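Local coordinates for foldase protein PrsA (Bacillus subtilis, PDB 4WO7) that helps secreted proteins fold outside the cell after their translocation and has peptidyl-prolyl cis-trans isomerase activity, at residues S123-A128 with E152-S157; E135-L140 with V190-K195. All blocks are in the same frame, centred on the assembly; numbering follows the deposited sequence.

Interaction 1 (S123-A128 with E152-S157)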
loop_
_atom_site.group_PDB
_atom_site.type_symbol
_atom_site.label_atom_id
_atom_site.label_comp_id
_atom_site.label_asym_id
_atom_site.label_seq_id
_atom_site.Cartn_x
_atom_site.Cartn_y
_atom_site.Cartn_z
ATOM N N SER A 123 -1.827 30.474 1.574
ATOM C CA SER A 123 -0.674 29.931 2.287
ATOM C C SER A 123 -0.856 30.098 3.789
ATOM O O SER A 123 -1.603 30.973 4.226
ATOM C CB SER A 123 0.615 30.623 1.852
ATOM O OG SER A 123 0.797 30.539 0.455
ATOM N N HIS A 124 -0.189 29.255 4.575
ATOM C CA HIS A 124 -0.207 29.409 6.030
ATOM C C HIS A 124 1.120 29.052 6.693
ATOM O O HIS A 124 1.954 28.338 6.129
ATOM C CB HIS A 124 -1.319 28.573 6.657
ATOM C CG HIS A 124 -0.920 27.160 6.953
ATOM N ND1 HIS A 124 -0.345 26.332 6.019
ATOM C CD2 HIS A 124 -1.023 26.431 8.093
ATOM C CE1 HIS A 124 -0.109 25.149 6.565
ATOM N NE2 HIS A 124 -0.510 25.186 7.820
ATOM N N ILE A 125 1.296 29.582 7.900
ATOM C CA ILE A 125 2.436 29.277 8.756
ATOM C C ILE A 125 1.943 28.707 10.078
ATOM O O ILE A 125 1.265 29.388 10.846
ATOM C CB ILE A 125 3.295 30.522 8.997
ATOM C CG1 ILE A 125 3.818 31.028 7.651
ATOM C CG2 ILE A 125 4.468 30.191 9.919
ATOM C CD1 ILE A 125 4.649 32.290 7.714
ATOM N N LEU A 126 2.297 27.453 10.336
ATOM C CA LEU A 126 1.840 26.756 11.531
ATOM C C LEU A 126 2.898 26.738 12.636
ATOM O O LEU A 126 4.028 26.304 12.417
ATOM C CB LEU A 126 1.445 25.326 11.161
ATOM C CG LEU A 126 0.983 24.441 12.314
ATOM C CD1 LEU A 126 -0.259 25.034 12.966
ATOM C CD2 LEU A 126 0.724 23.032 11.815
ATOM N N VAL A 127 2.519 27.203 13.825
ATOM C CA VAL A 127 3.430 27.231 14.972
ATOM C C VAL A 127 2.720 26.818 16.266
ATOM O O VAL A 127 1.499 26.659 16.283
ATOM C CB VAL A 127 4.044 28.624 15.171
ATOM C CG1 VAL A 127 4.893 29.003 13.957
ATOM C CG2 VAL A 127 2.955 29.657 15.381
ATOM N N ALA A 128 3.491 26.639 17.339
ATOM C CA ALA A 128 2.956 26.155 18.616
ATOM C C ALA A 128 2.358 27.245 19.514
ATOM O O ALA A 128 1.213 27.130 19.953
ATOM C CB ALA A 128 4.052 25.425 19.381
ATOM N N GLU A 152 11.174 28.698 7.644
ATOM C CA GLU A 152 11.912 28.783 8.898
ATOM C C GLU A 152 11.087 28.320 10.100
ATOM O O GLU A 152 11.622 27.668 10.997
ATOM C CB GLU A 152 12.402 30.212 9.143
ATOM C CG GLU A 152 13.304 30.343 10.366
ATOM C CD GLU A 152 13.781 31.765 10.586
ATOM O OE1 GLU A 152 13.522 32.617 9.709
ATOM O OE2 GLU A 152 14.415 32.029 11.630
ATOM N N TYR A 153 9.796 28.652 10.116
ATOM C CA TYR A 153 8.967 28.450 11.307
ATOM C C TYR A 153 7.868 27.396 11.192
ATOM O O TYR A 153 7.572 26.714 12.173
ATOM C CB TYR A 153 8.310 29.776 11.691
ATOM C CG TYR A 153 9.270 30.793 12.254
ATOM C CD1 TYR A 153 10.027 31.603 11.417
ATOM C CD2 TYR A 153 9.403 30.961 13.624
ATOM C CE1 TYR A 153 10.903 32.535 11.932
ATOM C CE2 TYR A 153 10.273 31.892 14.147
ATOM C CZ TYR A 153 11.019 32.678 13.299
ATOM O OH TYR A 153 11.885 33.605 13.826
ATOM N N SER A 154 7.274 27.243 10.013
ATOM C CA SER A 154 6.056 26.439 9.911
ATOM C C SER A 154 6.325 24.967 10.218
ATOM O O SER A 154 7.344 24.403 9.819
ATOM C CB SER A 154 5.403 26.581 8.536
ATOM O OG SER A 154 4.067 26.095 8.583
ATOM N N THR A 155 5.381 24.361 10.932
ATOM C CA THR A 155 5.459 22.964 11.337
ATOM C C THR A 155 4.880 22.048 10.266
ATOM O O THR A 155 5.221 20.869 10.189
ATOM C CB THR A 155 4.674 22.741 12.663
ATOM O OG1 THR A 155 5.111 23.677 13.656
ATOM C CG2 THR A 155 4.833 21.321 13.200
ATOM N N ASP A 156 4.021 22.614 9.424
ATOM C CA ASP A 156 3.312 21.854 8.399
ATOM C C ASP A 156 4.194 21.405 7.229
ATOM O O ASP A 156 5.302 21.905 7.032
ATOM C CB ASP A 156 2.137 22.689 7.883
ATOM C CG ASP A 156 1.172 21.881 7.044
ATOM O OD1 ASP A 156 0.525 20.966 7.596
ATOM O OD2 ASP A 156 1.056 22.163 5.834
ATOM N N SER A 157 3.675 20.447 6.464
ATOM C CA SER A 157 4.357 19.895 5.297
ATOM C C SER A 157 4.541 20.926 4.186
ATOM O O SER A 157 5.419 20.784 3.337
ATOM C CB SER A 157 3.562 18.702 4.753
ATOM O OG SER A 157 3.291 17.754 5.770
#

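Interaction 2 (E135-L140 with V190-K195)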
loop_
_atom_site.group_PDB
_atom_site.type_symbol
_atom_site.label_atom_id
_atom_site.label_comp_id
_atom_site.label_asym_id
_atom_site.label_seq_id
_atom_site.Cartn_x
_atom_site.Cartn_y
_atom_site.Cartn_z
ATOM N N GLU A 135 5.917 36.693 16.987
ATOM C CA GLU A 135 7.307 36.848 16.571
ATOM C C GLU A 135 7.381 36.879 15.053
ATOM O O GLU A 135 8.060 37.719 14.461
ATOM C CB GLU A 135 8.158 35.694 17.106
ATOM C CG GLU A 135 9.620 35.734 16.676
ATOM C CD GLU A 135 10.429 34.580 17.249
ATOM O OE1 GLU A 135 9.813 33.604 17.730
ATOM O OE2 GLU A 135 11.677 34.648 17.215
ATOM N N VAL A 136 6.651 35.957 14.437
ATOM C CA VAL A 136 6.589 35.846 12.988
ATOM C C VAL A 136 5.777 36.988 12.395
ATOM O O VAL A 136 6.096 37.489 11.317
ATOM C CB VAL A 136 5.980 34.494 12.563
ATOM C CG1 VAL A 136 5.768 34.424 11.054
ATOM C CG2 VAL A 136 6.854 33.352 13.046
ATOM N N GLU A 137 4.729 37.397 13.103
ATOM C CA GLU A 137 3.907 38.511 12.653
ATOM C C GLU A 137 4.774 39.767 12.570
ATOM O O GLU A 137 4.626 40.574 11.650
ATOM C CB GLU A 137 2.717 38.728 13.590
ATOM C CG GLU A 137 1.634 39.617 13.002
ATOM C CD GLU A 137 0.914 38.958 11.839
ATOM O OE1 GLU A 137 0.511 37.783 11.976
ATOM O OE2 GLU A 137 0.756 39.612 10.786
ATOM N N LYS A 138 5.682 39.925 13.530
ATOM C CA LYS A 138 6.571 41.085 13.546
ATOM C C LYS A 138 7.665 40.999 12.488
ATOM O O LYS A 138 8.066 42.013 11.921
ATOM C CB LYS A 138 7.222 41.279 14.920
ATOM C CG LYS A 138 6.299 41.856 15.974
ATOM C CD LYS A 138 6.988 41.946 17.322
ATOM C CE LYS A 138 6.040 42.479 18.380
ATOM N NZ LYS A 138 5.566 43.864 18.065
ATOM N N LYS A 139 8.128 39.791 12.197
ATOM C CA LYS A 139 9.147 39.610 11.170
ATOM C C LYS A 139 8.551 39.922 9.795
ATOM O O LYS A 139 9.233 40.446 8.913
ATOM C CB LYS A 139 9.715 38.187 11.240
ATOM C CG LYS A 139 10.776 38.045 12.325
ATOM C CD LYS A 139 11.390 36.650 12.388
ATOM C CE LYS A 139 12.683 36.640 13.194
ATOM N NZ LYS A 139 13.764 37.354 12.467
ATOM N N LEU A 140 7.267 39.624 9.626
ATOM C CA LEU A 140 6.567 39.992 8.403
ATOM C C LEU A 140 6.497 41.502 8.224
ATOM O O LEU A 140 6.841 42.025 7.165
ATOM C CB LEU A 140 5.150 39.414 8.387
ATOM C CG LEU A 140 5.021 37.941 8.003
ATOM C CD1 LEU A 140 3.623 37.433 8.298
ATOM C CD2 LEU A 140 5.355 37.756 6.530
ATOM N N VAL A 190 -2.967 39.300 4.838
ATOM C CA VAL A 190 -2.448 38.321 5.781
ATOM C C VAL A 190 -3.170 38.482 7.112
ATOM O O VAL A 190 -3.453 39.596 7.549
ATOM C CB VAL A 190 -0.923 38.463 5.983
ATOM C CG1 VAL A 190 -0.563 39.882 6.390
ATOM C CG2 VAL A 190 -0.412 37.436 7.001
ATOM N N SER A 191 -3.481 37.355 7.743
ATOM C CA SER A 191 -4.319 37.344 8.931
ATOM C C SER A 191 -3.516 37.588 10.192
ATOM O O SER A 191 -2.293 37.699 10.152
ATOM C CB SER A 191 -5.032 35.999 9.063
ATOM O OG SER A 191 -4.093 34.972 9.339
ATOM N N ASP A 192 -4.228 37.675 11.310
ATOM C CA ASP A 192 -3.609 37.696 12.625
ATOM C C ASP A 192 -3.609 36.248 13.100
ATOM O O ASP A 192 -4.289 35.415 12.502
ATOM C CB ASP A 192 -4.371 38.610 13.585
ATOM C CG ASP A 192 -4.257 40.078 13.207
ATOM O OD1 ASP A 192 -3.175 40.492 12.738
ATOM O OD2 ASP A 192 -5.248 40.818 13.384
ATOM N N PRO A 193 -2.842 35.934 14.157
ATOM C CA PRO A 193 -2.743 34.535 14.598
ATOM C C PRO A 193 -4.110 33.863 14.783
ATOM O O PRO A 193 -4.975 34.392 15.482
ATOM C CB PRO A 193 -1.993 34.647 15.928
ATOM C CG PRO A 193 -1.151 35.866 15.767
ATOM C CD PRO A 193 -1.962 36.822 14.938
ATOM N N VAL A 194 -4.283 32.704 14.150
ATOM C CA VAL A 194 -5.538 31.955 14.204
ATOM C C VAL A 194 -5.350 30.652 14.967
ATOM O O VAL A 194 -4.694 29.730 14.485
ATOM C CB VAL A 194 -6.075 31.642 12.780
ATOM C CG1 VAL A 194 -7.299 30.731 12.828
ATOM C CG2 VAL A 194 -6.387 32.923 12.019
ATOM N N LYS A 195 -5.946 30.583 16.154
ATOM C CA LYS A 195 -5.852 29.408 17.014
ATOM C C LYS A 195 -6.684 28.250 16.468
ATOM O O LYS A 195 -7.864 28.421 16.159
ATOM C CB LYS A 195 -6.309 29.763 18.435
ATOM C CG LYS A 195 -6.440 28.579 19.388
ATOM C CD LYS A 195 -5.117 27.847 19.556
ATOM C CE LYS A 195 -5.232 26.677 20.518
ATOM N NZ LYS A 195 -3.981 25.870 20.541
#

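Interaction 1 (S123-A128 with E152-S157)
In the parvulin-type (PpiC) isomerase domain, strand 119-127 is met by the chain just as it leaves helix 146-153, S154 being the first residue past the helical conformation. The backbone of L126 is held on both its polar atoms. Its N-H points almost straight at S154 OG (N to OG 2.8 Å, 177° at the hydrogen), and its O takes two donors from T155, the backbone N at 2.8 Å and the hydroxyl OG1 at 3.1 Å. The T155 N lies nearer the carbonyl plane, while OG1 stands well above. S154 OG reaches the strand because it lies opposite its own backbone N (chi1 -164°). Losing the hydroxyl to an alanine here is likely to leave the L126 N-H without this acceptor and loosen the helix end from the strand. Farther along, D156 sets its carboxylate at the edge of the H124 ring, the two planes 66° apart, with OD2 3.3 Å from CE1; OD2 is hydrogen-bonded to S158 OG. The H124 ring also meets the ring of H201 on strand 200-207. I125 rests on helix 146-153, and V127 touches T132 of helix 130-142.

Interaction 2 (E135-L140 with V190-K195)
Between E137 and D192 the backbones stay 7.6 Å apart from CA to CA, the closest such approach of the two segments, so the backbones do not meet directly, and side chains of the helix reach across to the other chain segment. Segment 135-140 is regular helix, with the backbone bonds K139 N to E135 O and L140 N to V136 O; segment 190-195 is extended and runs into the short strand 194-195. E137 supplies most of the helix side of the contact. With CG swung anti to N (chi1 -165°), a bend at chi2 (68°) lays the carboxylate against the passing chain. There OE1 comes within 3.3 Å of S191 O, a meeting of two acceptors and not a bond, and lies 4.0 Å from P193 CD, beside the proline ring. The D192 carboxylate adds a like charge, its OD1 4.5 Å from E137 OE2, which would probably make this spot mildly unfavourable to both acids. One turn on, the apolar part is a light touch between L140 CD1 and V190 CG2 at 4.2 Å. S191 points its CB away from the helix, and its OG is hydrogen-bonded to I203 N and, at 3.2 Å, to D192 O. The contact thus lies at the domain surface, where helix 130-142 meets the chain entering edge strand 194-195. I202 of strand 200-207 is touched by V136, E137 and V190, while L140 also packs on L149 of helix 146-153.

From the N terminus, strand 119-127 comes first, followed by helix 130-142 and helix 146-153. Interaction 1 closes the loop that holds these two helices, returning the chain at 152-157 to 123-128. Interaction 2 starts inside that loop, at 135-140, and ends beyond it at 190-195, so the two contacts cross rather than nest; its longer loop takes in helix 146-153, strand 164-169 and helix 176-183. Their centres are 11 Å apart and they touch directly: Y153 packs on V136 and K139, and I125 meets V136. Together they tie both helices to the four-stranded antiparallel sheet, interaction 1 at strand 119-127 and interaction 2 beside edge strand 194-195.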